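PDB 2RKV: trichothecene 3-O-acetyltransferase from Gibberella zeae, which probably transfers an acetyl group from acetyl-CoA to the 3-hydroxyl of trichothecene mycotoxins such as T-2 toxin and deoxynivalenol. Local coordinates for residues 268-273 against 332-337; 364-369 against 374-379; 276-281 against 317-322. All blocks are in the same frame, centred on the assembly; numbering follows the deposited sequence.

Interaction 1: residues 268-273 against 332-337; sequences FIWKSA and SRLRSE. With COA (coenzyme A), chain B.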
# COMPACT_ATOMS: atom_id res chain seq x y z
N PHE A 268 -7.61 16.80 4.44
CA PHE A 268 -8.38 17.44 3.37
C PHE A 268 -9.30 16.43 2.70
O PHE A 268 -10.45 16.73 2.36
CB PHE A 268 -7.42 18.08 2.36
CG PHE A 268 -8.10 18.77 1.22
CD1 PHE A 268 -8.75 19.98 1.40
CD2 PHE A 268 -8.07 18.20 -0.06
CE1 PHE A 268 -9.38 20.62 0.33
CE2 PHE A 268 -8.69 18.84 -1.14
CZ PHE A 268 -9.36 20.05 -0.94
N ILE A 269 -8.80 15.21 2.53
CA ILE A 269 -9.61 14.14 1.93
C ILE A 269 -10.75 13.71 2.85
O ILE A 269 -11.89 13.56 2.39
CB ILE A 269 -8.72 12.95 1.48
CG1 ILE A 269 -7.88 13.38 0.27
CG2 ILE A 269 -9.57 11.75 1.12
CD1 ILE A 269 -6.73 12.41 -0.07
N TRP A 270 -10.46 13.54 4.15
CA TRP A 270 -11.48 13.17 5.12
C TRP A 270 -12.57 14.24 5.16
O TRP A 270 -13.77 13.92 5.13
CB TRP A 270 -10.87 12.99 6.51
CG TRP A 270 -11.75 12.29 7.52
CD1 TRP A 270 -12.93 11.62 7.29
CD2 TRP A 270 -11.49 12.16 8.92
NE1 TRP A 270 -13.42 11.09 8.47
CE2 TRP A 270 -12.55 11.41 9.49
CE3 TRP A 270 -10.45 12.60 9.76
CZ2 TRP A 270 -12.60 11.10 10.86
CZ3 TRP A 270 -10.51 12.29 11.12
CH2 TRP A 270 -11.58 11.55 11.65
N LYS A 271 -12.15 15.50 5.17
CA LYS A 271 -13.08 16.63 5.20
C LYS A 271 -13.93 16.69 3.93
O LYS A 271 -15.16 16.86 4.00
CB LYS A 271 -12.30 17.93 5.41
CG LYS A 271 -13.17 19.19 5.50
CD LYS A 271 -12.32 20.42 5.79
CE LYS A 271 -11.44 20.27 7.04
NZ LYS A 271 -12.15 19.87 8.29
N SER A 272 -13.28 16.54 2.77
CA SER A 272 -13.96 16.60 1.47
C SER A 272 -14.94 15.43 1.27
O SER A 272 -16.06 15.64 0.80
CB SER A 272 -12.97 16.67 0.31
OG SER A 272 -12.15 17.82 0.40
N ALA A 273 -14.51 14.21 1.61
CA ALA A 273 -15.42 13.06 1.59
C ALA A 273 -16.61 13.29 2.51
O ALA A 273 -17.74 13.03 2.13
CB ALA A 273 -14.69 11.75 1.95
N SER A 332 -4.78 17.85 13.03
CA SER A 332 -4.41 17.62 14.42
C SER A 332 -4.88 16.26 14.95
O SER A 332 -4.14 15.59 15.68
CB SER A 332 -4.91 18.76 15.31
OG SER A 332 -4.22 19.96 15.01
N ARG A 333 -6.09 15.85 14.57
CA ARG A 333 -6.60 14.51 14.94
C ARG A 333 -5.62 13.44 14.48
O ARG A 333 -5.31 12.51 15.23
CB ARG A 333 -7.95 14.22 14.30
CG ARG A 333 -9.09 15.12 14.76
CD ARG A 333 -10.33 14.88 13.93
NE ARG A 333 -11.40 15.83 14.29
CZ ARG A 333 -12.29 15.63 15.26
NH1 ARG A 333 -12.26 14.53 16.00
NH2 ARG A 333 -13.21 16.55 15.50
N LEU A 334 -5.16 13.56 13.24
CA LEU A 334 -4.28 12.54 12.67
C LEU A 334 -2.92 12.52 13.36
O LEU A 334 -2.47 11.47 13.81
CB LEU A 334 -4.14 12.73 11.16
CG LEU A 334 -5.46 12.73 10.38
CD1 LEU A 334 -5.22 12.90 8.88
CD2 LEU A 334 -6.30 11.48 10.65
N ARG A 335 -2.30 13.69 13.47
CA ARG A 335 -0.97 13.80 14.07
C ARG A 335 -0.94 13.35 15.54
O ARG A 335 0.06 12.80 16.00
CB ARG A 335 -0.43 15.23 13.88
CG ARG A 335 0.93 15.56 14.51
CD ARG A 335 2.07 14.66 14.05
NE ARG A 335 2.10 14.43 12.61
CZ ARG A 335 3.11 13.82 11.98
NH1 ARG A 335 3.06 13.62 10.67
NH2 ARG A 335 4.16 13.40 12.67
N SER A 336 -2.06 13.53 16.25
CA SER A 336 -2.14 13.21 17.69
C SER A 336 -1.92 11.72 18.01
O SER A 336 -1.64 11.37 19.16
CB SER A 336 -3.47 13.69 18.28
OG SER A 336 -4.54 12.85 17.89
N GLU A 337 -2.06 10.86 17.01
CA GLU A 337 -1.94 9.41 17.18
C GLU A 337 -0.57 8.85 16.80
O GLU A 337 -0.36 7.64 16.84
CB GLU A 337 -3.04 8.68 16.39
CG GLU A 337 -4.39 8.64 17.08
CD GLU A 337 -4.29 7.92 18.42
OE1 GLU A 337 -4.06 6.68 18.45
OE2 GLU A 337 -4.42 8.61 19.44
N1A COA B . 8.78 21.19 13.26
C2A COA B . 7.96 21.22 12.14
N3A COA B . 7.74 20.07 11.41
C4A COA B . 8.33 18.91 11.80
C5A COA B . 9.16 18.86 12.93
C6A COA B . 9.38 20.02 13.67
N6A COA B . 10.36 20.05 14.58
N7A COA B . 9.60 17.59 13.08
C8A COA B . 9.08 16.84 12.07
N9A COA B . 8.29 17.65 11.28
C1B COA B . 7.58 17.26 10.06
C2B COA B . 8.58 17.05 8.94
O2B COA B . 8.98 18.26 8.38
C3B COA B . 7.76 16.20 7.99
O3B COA B . 6.80 17.01 7.37
P3B COA B . 6.88 17.32 5.82
O7A COA B . 6.89 16.00 5.07
O8A COA B . 8.15 18.10 5.61
O9A COA B . 5.68 18.16 5.46
C4B COA B . 6.93 15.36 8.93
O4B COA B . 6.91 16.02 10.18
C5B COA B . 7.50 13.97 9.04
O5B COA B . 6.48 13.32 9.72
P1A COA B . 6.36 11.73 9.71
O1A COA B . 7.74 11.10 9.88
O2A COA B . 5.36 11.31 10.76
O3A COA B . 5.96 11.33 8.22
P2A COA B . 4.71 11.84 7.38
O4A COA B . 5.21 12.28 6.02
O5A COA B . 3.86 12.84 8.11
O6A COA B . 3.86 10.51 7.21
CBP COA B . 2.85 8.48 7.94
CCP COA B . 3.14 9.94 8.29
CDP COA B . 2.02 8.43 6.65
CEP COA B . 2.03 7.84 9.05
CAP COA B . 4.21 7.78 7.75
OAP COA B . 4.97 7.83 8.95
C9P COA B . 4.05 6.34 7.38
O9P COA B . 3.96 5.38 8.39
N8P COA B . 4.02 6.09 6.07
C7P COA B . 3.82 4.77 5.54
C6P COA B . 2.36 4.36 5.63
C5P COA B . 2.26 3.00 5.02
O5P COA B . 3.07 2.10 5.36
N4P COA B . 1.31 2.83 4.11
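With CG anti to the backbone N (chi1 -166°), W270 sends its six-membered ring out from helix 261-277, while R333 turns CG anti to its own carbonyl carbon (chi1 -64°) and runs extended to NE. The two side chains cross almost perpendicularly, ring and guanidinium planes 80° apart. The part of the arginine nearest the ring is aliphatic: CZ3 of W270 lies 3.8 Å from CD of R333, at an oblique approach to the ring. L334 adds its CD2 methyl, 4.3 Å from the same W270 CZ3. F289 and I322 also pack around the indole. The polar ends look to other partners: NE1 of W270 is hydrogen-bonded to T287 OG1, and NE of R333 forms a salt bridge with E325.

One residue past L334, R335 faces the cofactor. Bends at chi2 and chi3 curl its chain, and the guanidinium presents an edge to the coenzyme A diphosphate. NH2 of R335 binds O2A of the cofactor at 3.1 Å, NH1 reaches that same O2A at 3.3 Å, and a weak bond joins NH1 to O5A on the second phosphorus at 2.8 Å. A salt bridge from NE to D263 probably helps fix the guanidinium's rotation. The W270, R333 and L334 packing joins helix 261-277 to helix 327-335, and R335 on the latter belongs to the coenzyme A pocket of this BAHD-superfamily acetyltransferase.

Interaction 2: residues 364-369 against 374-379; sequences SLTADA and SVMLSS. With COA (coenzyme A), chain B.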
# COMPACT_ATOMS: atom_id res chain seq x y z
N SER A 364 -8.96 -7.84 12.37
CA SER A 364 -8.95 -7.09 11.13
C SER A 364 -8.54 -5.66 11.41
O SER A 364 -9.04 -5.05 12.35
CB SER A 364 -10.32 -7.11 10.46
OG SER A 364 -10.33 -6.27 9.32
N LEU A 365 -7.63 -5.15 10.59
CA LEU A 365 -7.21 -3.74 10.68
C LEU A 365 -8.36 -2.77 10.41
O LEU A 365 -8.26 -1.57 10.73
CB LEU A 365 -6.06 -3.47 9.72
CG LEU A 365 -4.75 -4.19 10.07
CD1 LEU A 365 -3.82 -4.24 8.85
CD2 LEU A 365 -4.05 -3.54 11.27
N THR A 366 -9.45 -3.26 9.82
CA THR A 366 -10.62 -2.42 9.56
C THR A 366 -11.89 -3.02 10.16
O THR A 366 -12.98 -2.89 9.59
CB THR A 366 -10.83 -2.16 8.05
OG1 THR A 366 -10.97 -3.42 7.38
CG2 THR A 366 -9.67 -1.36 7.46
N ALA A 367 -11.73 -3.63 11.34
CA ALA A 367 -12.79 -4.40 12.01
C ALA A 367 -14.10 -3.65 12.25
O ALA A 367 -15.18 -4.27 12.22
CB ALA A 367 -12.27 -4.96 13.33
N ASP A 368 -14.03 -2.34 12.48
CA ASP A 368 -15.24 -1.56 12.69
C ASP A 368 -15.41 -0.38 11.72
O ASP A 368 -16.17 0.56 11.98
CB ASP A 368 -15.38 -1.13 14.16
CG ASP A 368 -14.32 -0.12 14.61
OD1 ASP A 368 -13.51 0.35 13.79
OD2 ASP A 368 -14.31 0.19 15.81
N ALA A 369 -14.71 -0.44 10.58
CA ALA A 369 -14.84 0.60 9.57
C ALA A 369 -16.09 0.35 8.72
O ALA A 369 -16.25 -0.72 8.14
CB ALA A 369 -13.59 0.67 8.69
N SER A 374 -16.51 5.66 6.34
CA SER A 374 -15.10 5.60 6.72
C SER A 374 -14.16 6.14 5.64
O SER A 374 -14.57 6.44 4.52
CB SER A 374 -14.69 4.17 7.09
OG SER A 374 -15.37 3.71 8.26
N VAL A 375 -12.89 6.27 6.01
CA VAL A 375 -11.81 6.43 5.05
C VAL A 375 -10.74 5.44 5.48
O VAL A 375 -10.37 5.42 6.65
CB VAL A 375 -11.22 7.86 5.05
CG1 VAL A 375 -9.93 7.91 4.22
CG2 VAL A 375 -12.25 8.86 4.53
N MET A 376 -10.28 4.60 4.56
CA MET A 376 -9.19 3.67 4.85
C MET A 376 -8.04 4.02 3.92
O MET A 376 -8.08 3.67 2.74
CB MET A 376 -9.64 2.22 4.65
CG MET A 376 -10.89 1.83 5.44
SD MET A 376 -11.63 0.26 4.93
CE MET A 376 -12.21 0.66 3.28
N LEU A 377 -7.04 4.72 4.44
CA LEU A 377 -5.97 5.29 3.61
C LEU A 377 -4.60 4.72 3.94
O LEU A 377 -4.22 4.62 5.11
CB LEU A 377 -5.93 6.82 3.75
CG LEU A 377 -4.66 7.49 3.20
CD1 LEU A 377 -4.69 7.56 1.68
CD2 LEU A 377 -4.45 8.87 3.79
N SER A 378 -3.86 4.35 2.89
CA SER A 378 -2.45 4.00 3.05
C SER A 378 -1.57 4.87 2.17
O SER A 378 -1.69 4.86 0.94
CB SER A 378 -2.19 2.52 2.73
OG SER A 378 -0.81 2.21 2.92
N SER A 379 -0.68 5.62 2.81
CA SER A 379 0.22 6.49 2.09
C SER A 379 1.54 5.81 1.74
O SER A 379 2.28 5.37 2.62
CB SER A 379 0.52 7.74 2.90
OG SER A 379 1.51 8.52 2.25
N1A COA B . 8.78 21.19 13.26
C2A COA B . 7.96 21.22 12.14
N3A COA B . 7.74 20.07 11.41
C4A COA B . 8.33 18.91 11.80
C5A COA B . 9.16 18.86 12.93
C6A COA B . 9.38 20.02 13.67
N6A COA B . 10.36 20.05 14.58
N7A COA B . 9.60 17.59 13.08
C8A COA B . 9.08 16.84 12.07
N9A COA B . 8.29 17.65 11.28
C1B COA B . 7.58 17.26 10.06
C2B COA B . 8.58 17.05 8.94
O2B COA B . 8.98 18.26 8.38
C3B COA B . 7.76 16.20 7.99
O3B COA B . 6.80 17.01 7.37
P3B COA B . 6.88 17.32 5.82
O7A COA B . 6.89 16.00 5.07
O8A COA B . 8.15 18.10 5.61
O9A COA B . 5.68 18.16 5.46
C4B COA B . 6.93 15.36 8.93
O4B COA B . 6.91 16.02 10.18
C5B COA B . 7.50 13.97 9.04
O5B COA B . 6.48 13.32 9.72
P1A COA B . 6.36 11.73 9.71
O1A COA B . 7.74 11.10 9.88
O2A COA B . 5.36 11.31 10.76
O3A COA B . 5.96 11.33 8.22
P2A COA B . 4.71 11.84 7.38
O4A COA B . 5.21 12.28 6.02
O5A COA B . 3.86 12.84 8.11
O6A COA B . 3.86 10.51 7.21
CBP COA B . 2.85 8.48 7.94
CCP COA B . 3.14 9.94 8.29
CDP COA B . 2.02 8.43 6.65
CEP COA B . 2.03 7.84 9.05
CAP COA B . 4.21 7.78 7.75
OAP COA B . 4.97 7.83 8.95
C9P COA B . 4.05 6.34 7.38
O9P COA B . 3.96 5.38 8.39
N8P COA B . 4.02 6.09 6.07
C7P COA B . 3.82 4.77 5.54
C6P COA B . 2.36 4.36 5.63
C5P COA B . 2.26 3.00 5.02
O5P COA B . 3.07 2.10 5.36
N4P COA B . 1.31 2.83 4.11
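No ring or other flat side chain enters where T366 and A369 meet M376 and S374; the flat group concerned is the backbone carbonyl of A369, which S374 OG approaches from the side remote from the carbonyl oxygen, out of the carbonyl plane and tilted over one face. That hydroxyl oxygen sits 3.4 Å from A369 CA and 3.5 Å from A369 CB, a packing contact, since its hydrogen bond is with D370 O. Further along, the CG2 methyl of T366 rests 3.6 Å from SD of M376, the two side chains crossing at about a right angle. With CG anti to the carbonyl carbon (chi1 -55°) and chi2 extended (167°), M376 carries its sulfur to T366 and to within 4.3 Å of A369 CB.

The loop contains two small motifs: an ST turn, in which S364 OG accepts from T366 N at 3.2 Å, and a type I beta turn from T366 to A369. It folds back against strand 375-379, which runs parallel to both its neighbours, 286-294 and 411-414, inside the mixed sheet. T366 and L365 also touch the bound T-2 toxin, as does S378 on the strand. At the strand's far end, coenzyme A N4P donates to S379 O at 3.1 Å.

Interaction 3: residues 276-281 against 317-322; sequences VRLERI and STIGEI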
# COMPACT_ATOMS: atom_id res chain seq x y z
N VAL A 276 -19.11 15.95 0.97
CA VAL A 276 -19.99 15.44 -0.09
C VAL A 276 -20.98 14.39 0.44
O VAL A 276 -22.11 14.29 -0.06
CB VAL A 276 -19.25 14.91 -1.36
CG1 VAL A 276 -18.31 15.98 -1.92
CG2 VAL A 276 -18.51 13.62 -1.07
N ARG A 277 -20.57 13.64 1.46
CA ARG A 277 -21.43 12.62 2.05
C ARG A 277 -22.63 13.22 2.79
O ARG A 277 -23.64 12.55 2.97
CB ARG A 277 -20.63 11.68 2.95
CG ARG A 277 -19.83 10.67 2.13
CD ARG A 277 -18.77 9.95 2.92
NE ARG A 277 -18.17 8.90 2.09
CZ ARG A 277 -17.18 8.10 2.45
NH1 ARG A 277 -16.61 8.22 3.65
NH2 ARG A 277 -16.74 7.18 1.60
N LEU A 278 -22.51 14.48 3.21
CA LEU A 278 -23.62 15.21 3.83
C LEU A 278 -24.84 15.28 2.91
O LEU A 278 -25.97 15.46 3.38
CB LEU A 278 -23.20 16.63 4.20
CG LEU A 278 -22.35 16.81 5.46
CD1 LEU A 278 -21.77 18.21 5.49
CD2 LEU A 278 -23.17 16.53 6.73
N GLU A 279 -24.60 15.15 1.61
CA GLU A 279 -25.68 15.15 0.61
C GLU A 279 -26.51 13.87 0.61
O GLU A 279 -27.59 13.83 0.02
CB GLU A 279 -25.13 15.46 -0.78
CG GLU A 279 -24.43 16.81 -0.91
CD GLU A 279 -25.30 17.97 -0.45
OE1 GLU A 279 -26.47 18.07 -0.90
OE2 GLU A 279 -24.82 18.80 0.36
N ARG A 280 -26.03 12.82 1.28
CA ARG A 280 -26.76 11.55 1.34
C ARG A 280 -27.00 10.99 2.74
O ARG A 280 -27.84 10.10 2.91
CB ARG A 280 -26.14 10.50 0.41
CG ARG A 280 -24.72 10.12 0.75
CD ARG A 280 -24.28 8.92 -0.09
NE ARG A 280 -22.90 8.54 0.22
CZ ARG A 280 -22.55 7.68 1.17
NH1 ARG A 280 -23.47 7.09 1.93
NH2 ARG A 280 -21.26 7.41 1.37
N ILE A 281 -26.26 11.48 3.73
CA ILE A 281 -26.47 11.06 5.12
C ILE A 281 -26.42 12.24 6.10
O ILE A 281 -25.94 13.32 5.76
CB ILE A 281 -25.47 9.94 5.57
CG1 ILE A 281 -24.04 10.31 5.18
CG2 ILE A 281 -25.89 8.57 5.01
CD1 ILE A 281 -23.05 9.17 5.23
N SER A 317 -15.14 10.43 14.69
CA SER A 317 -15.84 11.71 14.81
C SER A 317 -17.21 11.55 14.14
O SER A 317 -17.73 10.43 14.07
CB SER A 317 -15.02 12.83 14.16
OG SER A 317 -15.57 14.12 14.40
N THR A 318 -17.80 12.66 13.70
CA THR A 318 -19.02 12.61 12.90
C THR A 318 -18.81 13.33 11.58
O THR A 318 -17.98 14.23 11.47
CB THR A 318 -20.25 13.22 13.63
OG1 THR A 318 -20.02 14.61 13.87
CG2 THR A 318 -20.54 12.49 14.95
N ILE A 319 -19.57 12.92 10.57
CA ILE A 319 -19.52 13.52 9.24
C ILE A 319 -19.62 15.06 9.30
O ILE A 319 -18.82 15.75 8.68
CB ILE A 319 -20.61 12.89 8.34
CG1 ILE A 319 -20.28 11.41 8.10
CG2 ILE A 319 -20.78 13.66 7.04
CD1 ILE A 319 -19.16 11.16 7.11
N GLY A 320 -20.58 15.58 10.05
CA GLY A 320 -20.76 17.03 10.17
C GLY A 320 -19.59 17.74 10.83
O GLY A 320 -19.16 18.80 10.35
N GLU A 321 -19.07 17.16 11.91
CA GLU A 321 -17.95 17.78 12.64
C GLU A 321 -16.71 17.83 11.75
O GLU A 321 -16.04 18.85 11.66
CB GLU A 321 -17.65 17.03 13.93
CG GLU A 321 -16.67 17.75 14.85
N ILE A 322 -16.42 16.72 11.08
CA ILE A 322 -15.25 16.66 10.19
C ILE A 322 -15.38 17.63 9.01
O ILE A 322 -14.42 18.33 8.68
CB ILE A 322 -14.95 15.21 9.71
CG1 ILE A 322 -14.59 14.32 10.90
CG2 ILE A 322 -13.84 15.18 8.64
CD1 ILE A 322 -13.34 14.76 11.67
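I319 lays its CG2 methyl against the isobutyl end of L278, with I319 CG2 3.7 Å from L278 CD2 and 3.9 Å from L278 CG. The two side chains slide past each other in opposite directions, so the methyl of one overlaps the branch of the other along its flank. Two torsions set this up: CG2 of I319 stands anti to its backbone N, and L278 swings CG anti to its carbonyl carbon (chi1 -77°), which carries CD2 toward the isoleucine although its CB starts out at an angle to it. The same CD2 of L278 continues over the backbone of G320, 4.2 Å from G320 CA. On another flank of I319, CD of R277 comes within 4.4 Å of I319 CD1, a loose contact made by the aliphatic part of the arginine.

In residues 276-281, R277 O takes two donors, R280 N and I281 N, each at 2.9 Å. Across from it, strand 310-318 passes directly into helix 319-324, with T318 as N-cap; its OG1 accepts a weak capping bond from E321 N at 3.4 Å. Backbone bonds from I319 to A285 and from G320 to G283 tie the start of this short helix to the chain just ahead of strand 286-294.

R277's guanidinium is bonded to S374 O, S410 OG and D433, away from I319, and R280 pairs with D433 as well. The direct contact is van der Waals packing of aliphatic groups, with no polar pair between the segments, which implies a join without directional bonds of its own.

Overall arrangement
Interactions 1 and 3 share helix 261-277, one on its middle turns and the other at its C-terminal end, with centres 14 Å apart; K271 NZ probably bonds to I322 O at 2.8 Å. Along the chain interaction 3 is nested within the loop that interaction 1 closes, and interaction 2 follows both. Interaction 2 lies about 13 Å from interaction 1 and 17 Å from interaction 3, centre to centre. Helix 261-277 packs on the mixed sheet where W270 CD1 meets V375 CG2 at 4.0 Å, and R277 NH1 probably bonds to S374 O. Strand 375-379 and helix 327-335 bring interactions 2 and 1 to coenzyme A's pantetheine amide N4P and its diphosphate, respectively.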